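Local structure of RidA family protein (6L8P) at residues A[66-71]-A[105-110]; A[74-79]-A[113-118]. The protein probably hydrolyses reactive enamine and imine intermediates to release ammonia in an Antarctic bacterium, as a member of the RidA family of deaminases. The protein carries 1 engineered substitution. All blocks are in the same frame, centred on the assembly; numbering follows the deposited sequence.

Interaction 1 (A[66-71]-A[105-110]); sequences GFKAQA and FAVLNE
F67, in the first turn of helix 67-84, turns its ring to V107 and L108 at the start of helix 105-115. Its CG stands anti to the backbone N (chi1 174°), which sends the ring toward that helix. V107 CG1 lies at the ring edge, near its plane, 3.8 Å from F67 CE2, and the two side chains run past each other in opposite senses. F67 CE2 also lies 3.7 Å from the backbone L108 N, which approaches obliquely. On the next rim atom, F67 CZ reaches L108 CB at 3.9 Å; L108 CD1 touches the same corner. K68 lays CB, CG and CD across V107 CG1, with K68 CG 4.0 Å from that methyl, so an aromatic rim and an aliphatic chain share it. K68 NZ ends 5.9 Å from E110 OE1, too far for a salt bridge. The axes of the two short helical segments come within 10.1 Å, with 34° between their directions. In this helix-to-helix packing the L108 side chain is about 6 Å from a bound malonate, probably from the crystallisation liquor, though such molecules often mark pockets. Beneath, F67 packs on L99 of strand 92-99 and V137 of strand 137-144, L108 on V97 and on R123 of strand 122-127.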
loop_
_atom_site.group_PDB
_atom_site.type_symbol
_atom_site.label_atom_id
_atom_site.label_comp_id
_atom_site.label_asym_id
_atom_site.label_seq_id
_atom_site.Cartn_x
_atom_site.Cartn_y
_atom_site.Cartn_z
ATOM N N GLY A 66 1.818 -17.863 -17.390
ATOM C CA GLY A 66 0.919 -16.838 -17.884
ATOM C C GLY A 66 0.128 -16.131 -16.789
ATOM O O GLY A 66 -0.033 -16.623 -15.670
ATOM N N PHE A 67 -0.450 -14.975 -17.176
ATOM C CA PHE A 67 -1.141 -14.133 -16.205
ATOM C C PHE A 67 -2.321 -14.844 -15.552
ATOM O O PHE A 67 -2.475 -14.778 -14.341
ATOM C CB PHE A 67 -1.641 -12.838 -16.845
ATOM C CG PHE A 67 -2.469 -12.042 -15.916
ATOM C CD1 PHE A 67 -1.871 -11.200 -14.991
ATOM C CD2 PHE A 67 -3.856 -12.171 -15.916
ATOM C CE1 PHE A 67 -2.678 -10.502 -14.079
ATOM C CE2 PHE A 67 -4.653 -11.492 -15.009
ATOM C CZ PHE A 67 -4.055 -10.659 -14.086
ATOM N N LYS A 68 -3.241 -15.428 -16.337
ATOM C CA LYS A 68 -4.452 -15.967 -15.715
ATOM C C LYS A 68 -4.116 -17.030 -14.674
ATOM O O LYS A 68 -4.675 -17.042 -13.567
ATOM C CB LYS A 68 -5.382 -16.555 -16.785
ATOM C CG LYS A 68 -6.743 -16.920 -16.196
ATOM C CD LYS A 68 -7.771 -17.076 -17.323
ATOM C CE LYS A 68 -8.968 -17.846 -16.844
ATOM N NZ LYS A 68 -9.551 -18.639 -17.972
ATOM N N ALA A 69 -3.220 -17.952 -15.037
ATOM C CA ALA A 69 -2.843 -19.017 -14.123
ATOM C C ALA A 69 -2.141 -18.461 -12.887
ATOM O O ALA A 69 -2.383 -18.923 -11.767
ATOM C CB ALA A 69 -1.954 -20.023 -14.856
ATOM N N GLN A 70 -1.282 -17.454 -13.073
ATOM C CA GLN A 70 -0.659 -16.833 -11.904
ATOM C C GLN A 70 -1.684 -16.139 -11.026
ATOM O O GLN A 70 -1.607 -16.245 -9.799
ATOM C CB GLN A 70 0.413 -15.824 -12.327
ATOM C CG GLN A 70 1.706 -16.529 -12.751
ATOM C CD GLN A 70 2.813 -15.582 -13.127
ATOM O OE1 GLN A 70 2.968 -14.515 -12.538
ATOM N NE2 GLN A 70 3.590 -15.949 -14.136
ATOM N N ALA A 71 -2.657 -15.429 -11.628
ATOM C CA ALA A 71 -3.680 -14.753 -10.812
ATOM C C ALA A 71 -4.553 -15.751 -10.033
ATOM O O ALA A 71 -4.872 -15.531 -8.848
ATOM C CB ALA A 71 -4.554 -13.866 -11.705
ATOM N N PHE A 105 -5.849 -6.298 -17.199
ATOM C CA PHE A 105 -6.864 -5.769 -16.279
ATOM C C PHE A 105 -8.206 -6.486 -16.443
ATOM O O PHE A 105 -8.831 -6.880 -15.448
ATOM C CB PHE A 105 -6.992 -4.257 -16.508
ATOM C CG PHE A 105 -7.796 -3.491 -15.447
ATOM C CD1 PHE A 105 -7.300 -3.322 -14.164
ATOM C CD2 PHE A 105 -9.009 -2.896 -15.774
ATOM C CE1 PHE A 105 -8.015 -2.588 -13.181
ATOM C CE2 PHE A 105 -9.744 -2.165 -14.799
ATOM C CZ PHE A 105 -9.241 -2.012 -13.514
ATOM N N ALA A 106 -8.642 -6.714 -17.685
ATOM C CA ALA A 106 -9.933 -7.374 -17.864
ATOM C C ALA A 106 -9.914 -8.768 -17.261
ATOM O O ALA A 106 -10.820 -9.140 -16.503
ATOM C CB ALA A 106 -10.300 -7.425 -19.355
ATOM N N VAL A 107 -8.847 -9.544 -17.529
ATOM C CA VAL A 107 -8.816 -10.883 -16.971
ATOM C C VAL A 107 -8.646 -10.836 -15.448
ATOM O O VAL A 107 -9.223 -11.665 -14.738
ATOM C CB VAL A 107 -7.712 -11.702 -17.663
ATOM C CG1 VAL A 107 -7.542 -13.056 -16.995
ATOM C CG2 VAL A 107 -8.074 -11.884 -19.121
ATOM N N LEU A 108 -7.914 -9.838 -14.919
ATOM C CA LEU A 108 -7.847 -9.663 -13.469
ATOM C C LEU A 108 -9.248 -9.546 -12.881
ATOM O O LEU A 108 -9.596 -10.232 -11.907
ATOM C CB LEU A 108 -7.040 -8.393 -13.145
ATOM C CG LEU A 108 -6.977 -8.015 -11.657
ATOM C CD1 LEU A 108 -5.894 -8.888 -10.980
ATOM C CD2 LEU A 108 -6.740 -6.514 -11.460
ATOM N N ASN A 109 -10.075 -8.699 -13.508
ATOM C CA ASN A 109 -11.406 -8.496 -12.956
ATOM C C ASN A 109 -12.228 -9.777 -13.051
ATOM O O ASN A 109 -12.968 -10.103 -12.107
ATOM C CB ASN A 109 -12.070 -7.311 -13.663
ATOM C CG ASN A 109 -11.451 -5.968 -13.250
ATOM O OD1 ASN A 109 -11.092 -5.775 -12.078
ATOM N ND2 ASN A 109 -11.358 -5.029 -14.193
ATOM N N GLU A 110 -12.012 -10.573 -14.106
ATOM C CA GLU A 110 -12.718 -11.850 -14.233
ATOM C C GLU A 110 -12.304 -12.834 -13.145
ATOM O O GLU A 110 -13.155 -13.516 -12.547
ATOM C CB GLU A 110 -12.465 -12.448 -15.613
ATOM C CG GLU A 110 -13.128 -11.683 -16.738
ATOM C CD GLU A 110 -12.767 -12.236 -18.110
ATOM O OE1 GLU A 110 -12.096 -13.296 -18.179
ATOM O OE2 GLU A 110 -13.158 -11.604 -19.117
#

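Interaction 2 (A[74-79]-A[113-118]); sequences VFENIK and VANLSE
F75 and N115 stack across the contact, the phenyl ring of helix 67-84 against the side-chain amide at the end of helix 105-115, with their planes only 8° apart and the amide displaced to the CB-CG end of the ring. Followed outward, the phenylalanine first meets the amide oxygen: F75 CB is 3.7 Å from N115 OD1. F75 CG comes next, beside the amide carbon, with N115 CG at 3.8 Å. There the ring divides. On one branch F75 CD1 faces N115 CB at 3.7 Å, and beyond it F75 CE1 touches both N115 CB and the leucine methyl L116 CD2, the latter at 4.1 Å. On the other branch F75 CD2 has N115 ND2 as its neighbour, at 4.1 Å. The asparagine methylene thus sits over one ring face, offset toward the rim, in a CH-pi contact whose N115 CB lies 4.0 Å from the centroid of the F75 ring and 23° off its normal.

The amide is not spent on the ring: N115 ND2 donates to the carbonyl of V111 one turn back in its own helix, which is consistent with a fixed amide rotation that keeps the amide nearly parallel to the ring. L116, where the chain departs from helical geometry, swings its end back to the ring through CG placed anti to the carbonyl carbon (chi1 -61°). E76 approaches only loosely, its carboxylate well tilted from the amide. F112 adds an edge-to-face contact to F75. From the sheet-facing side of the same helix, V74 and I78 pack on I139 of strand 137-144 and on Q53 of strand 47-54. Two neighbouring helices packed on one side of a mixed sheet in this way are characteristic of the RidA (YjgF/YER057c/UK114) fold.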
loop_
_atom_site.group_PDB
_atom_site.type_symbol
_atom_site.label_atom_id
_atom_site.label_comp_id
_atom_site.label_asym_id
_atom_site.label_seq_id
_atom_site.Cartn_x
_atom_site.Cartn_y
_atom_site.Cartn_z
ATOM N N VAL A 74 -2.439 -16.943 -7.206
ATOM C CA VAL A 74 -2.368 -15.940 -6.144
ATOM C C VAL A 74 -3.590 -16.032 -5.254
ATOM O O VAL A 74 -3.476 -16.007 -4.023
ATOM C CB VAL A 74 -2.235 -14.522 -6.746
ATOM C CG1 VAL A 74 -2.516 -13.465 -5.666
ATOM C CG2 VAL A 74 -0.847 -14.298 -7.333
ATOM N N PHE A 75 -4.773 -16.181 -5.862
ATOM C CA PHE A 75 -5.978 -16.333 -5.042
ATOM C C PHE A 75 -5.941 -17.606 -4.188
ATOM O O PHE A 75 -6.344 -17.585 -3.021
ATOM C CB PHE A 75 -7.239 -16.278 -5.924
ATOM C CG PHE A 75 -7.823 -14.880 -6.036
ATOM C CD1 PHE A 75 -8.551 -14.331 -4.989
ATOM C CD2 PHE A 75 -7.531 -14.102 -7.131
ATOM C CE1 PHE A 75 -9.067 -12.993 -5.086
ATOM C CE2 PHE A 75 -8.004 -12.798 -7.248
ATOM C CZ PHE A 75 -8.791 -12.246 -6.208
ATOM N N GLU A 76 -5.440 -18.726 -4.736
ATOM C CA GLU A 76 -5.333 -19.933 -3.904
ATOM C C GLU A 76 -4.374 -19.716 -2.732
ATOM O O GLU A 76 -4.629 -20.158 -1.590
ATOM C CB GLU A 76 -4.867 -21.114 -4.764
ATOM C CG GLU A 76 -5.905 -21.513 -5.832
ATOM C CD GLU A 76 -7.279 -21.809 -5.203
ATOM O OE1 GLU A 76 -7.320 -22.523 -4.173
ATOM O OE2 GLU A 76 -8.317 -21.326 -5.723
ATOM N N ASN A 77 -3.253 -19.025 -3.001
ATOM C CA ASN A 77 -2.275 -18.726 -1.957
ATOM C C ASN A 77 -2.851 -17.817 -0.866
ATOM O O ASN A 77 -2.682 -18.062 0.341
ATOM C CB ASN A 77 -1.031 -18.111 -2.610
ATOM C CG ASN A 77 -0.303 -19.100 -3.532
ATOM O OD1 ASN A 77 -0.554 -20.300 -3.458
ATOM N ND2 ASN A 77 0.597 -18.585 -4.407
ATOM N N ILE A 78 -3.574 -16.771 -1.277
ATOM C CA ILE A 78 -4.210 -15.895 -0.303
ATOM C C ILE A 78 -5.245 -16.652 0.502
ATOM O O ILE A 78 -5.294 -16.512 1.722
ATOM C CB ILE A 78 -4.817 -14.669 -1.009
ATOM C CG1 ILE A 78 -3.685 -13.803 -1.590
ATOM C CG2 ILE A 78 -5.655 -13.843 -0.020
ATOM C CD1 ILE A 78 -4.223 -12.642 -2.462
ATOM N N LYS A 79 -6.078 -17.449 -0.175
ATOM C CA LYS A 79 -7.118 -18.223 0.515
ATOM C C LYS A 79 -6.504 -19.127 1.581
ATOM O O LYS A 79 -7.006 -19.197 2.720
ATOM C CB LYS A 79 -7.911 -19.028 -0.516
ATOM C CG LYS A 79 -9.123 -19.748 0.038
ATOM C CD LYS A 79 -10.045 -20.053 -1.143
ATOM C CE LYS A 79 -10.599 -21.448 -1.084
ATOM N NZ LYS A 79 -10.828 -21.796 0.330
ATOM N N VAL A 113 -14.008 -11.928 -9.967
ATOM C CA VAL A 113 -15.417 -12.332 -9.918
ATOM C C VAL A 113 -15.513 -13.820 -9.635
ATOM O O VAL A 113 -16.358 -14.266 -8.845
ATOM C CB VAL A 113 -16.131 -11.963 -11.233
ATOM C CG1 VAL A 113 -17.501 -12.699 -11.321
ATOM C CG2 VAL A 113 -16.328 -10.456 -11.354
ATOM N N ALA A 114 -14.609 -14.604 -10.226
ATOM C CA ALA A 114 -14.676 -16.051 -10.052
ATOM C C ALA A 114 -14.347 -16.468 -8.628
ATOM O O ALA A 114 -14.817 -17.516 -8.157
ATOM C CB ALA A 114 -13.723 -16.734 -11.036
ATOM N N ASN A 115 -13.565 -15.663 -7.906
ATOM C CA ASN A 115 -13.081 -16.077 -6.612
ATOM C C ASN A 115 -13.755 -15.394 -5.437
ATOM O O ASN A 115 -13.506 -15.796 -4.296
ATOM C CB ASN A 115 -11.553 -15.834 -6.535
ATOM C CG ASN A 115 -10.756 -16.902 -7.251
ATOM O OD1 ASN A 115 -10.464 -17.938 -6.658
ATOM N ND2 ASN A 115 -10.397 -16.672 -8.503
ATOM N N LEU A 116 -14.585 -14.374 -5.679
ATOM C CA LEU A 116 -15.102 -13.536 -4.607
ATOM C C LEU A 116 -16.604 -13.438 -4.755
ATOM O O LEU A 116 -17.124 -13.518 -5.868
ATOM C CB LEU A 116 -14.529 -12.092 -4.654
ATOM C CG LEU A 116 -12.997 -12.001 -4.499
ATOM C CD1 LEU A 116 -12.568 -10.586 -4.909
ATOM C CD2 LEU A 116 -12.548 -12.356 -3.088
ATOM N N SER A 117 -17.278 -13.233 -3.628
ATOM C CA SER A 117 -18.690 -12.878 -3.629
ATOM C C SER A 117 -18.863 -11.472 -3.074
ATOM O O SER A 117 -18.084 -11.012 -2.231
ATOM C CB SER A 117 -19.504 -13.866 -2.801
ATOM O OG SER A 117 -18.990 -13.959 -1.475
ATOM N N GLU A 118 -19.896 -10.800 -3.566
ATOM C CA GLU A 118 -20.242 -9.485 -3.054
ATOM C C GLU A 118 -20.571 -9.536 -1.558
ATOM O O GLU A 118 -21.024 -10.563 -1.029
ATOM C CB GLU A 118 -21.432 -8.926 -3.820
ATOM C CG GLU A 118 -21.133 -8.669 -5.252
ATOM C CD GLU A 118 -22.357 -8.314 -6.061
ATOM O OE1 GLU A 118 -23.158 -9.225 -6.364
ATOM O OE2 GLU A 118 -22.510 -7.122 -6.397
#

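Overall arrangement
Interactions 1 and 2 join the same two helices, 67-84 and 105-115, at successive levels, with centres about 12 Å apart. Interaction 1 lies near both helix starts and interaction 2 farther along, at the end of the shorter helix. Their segments alternate along the chain as 66-71, 74-79, 105-110 and 113-118, with strand 92-99 between the two helices. Together the contacts form a seam between neighbouring helices that run broadly in the same direction over one mixed sheet. Helix 105-115 also meets the second subunit, through F105 and N109 in its first part and V113 in its last, so the shorter helix of the layer packs on helix 67-84 and also contributes to the subunit interface of the trimer.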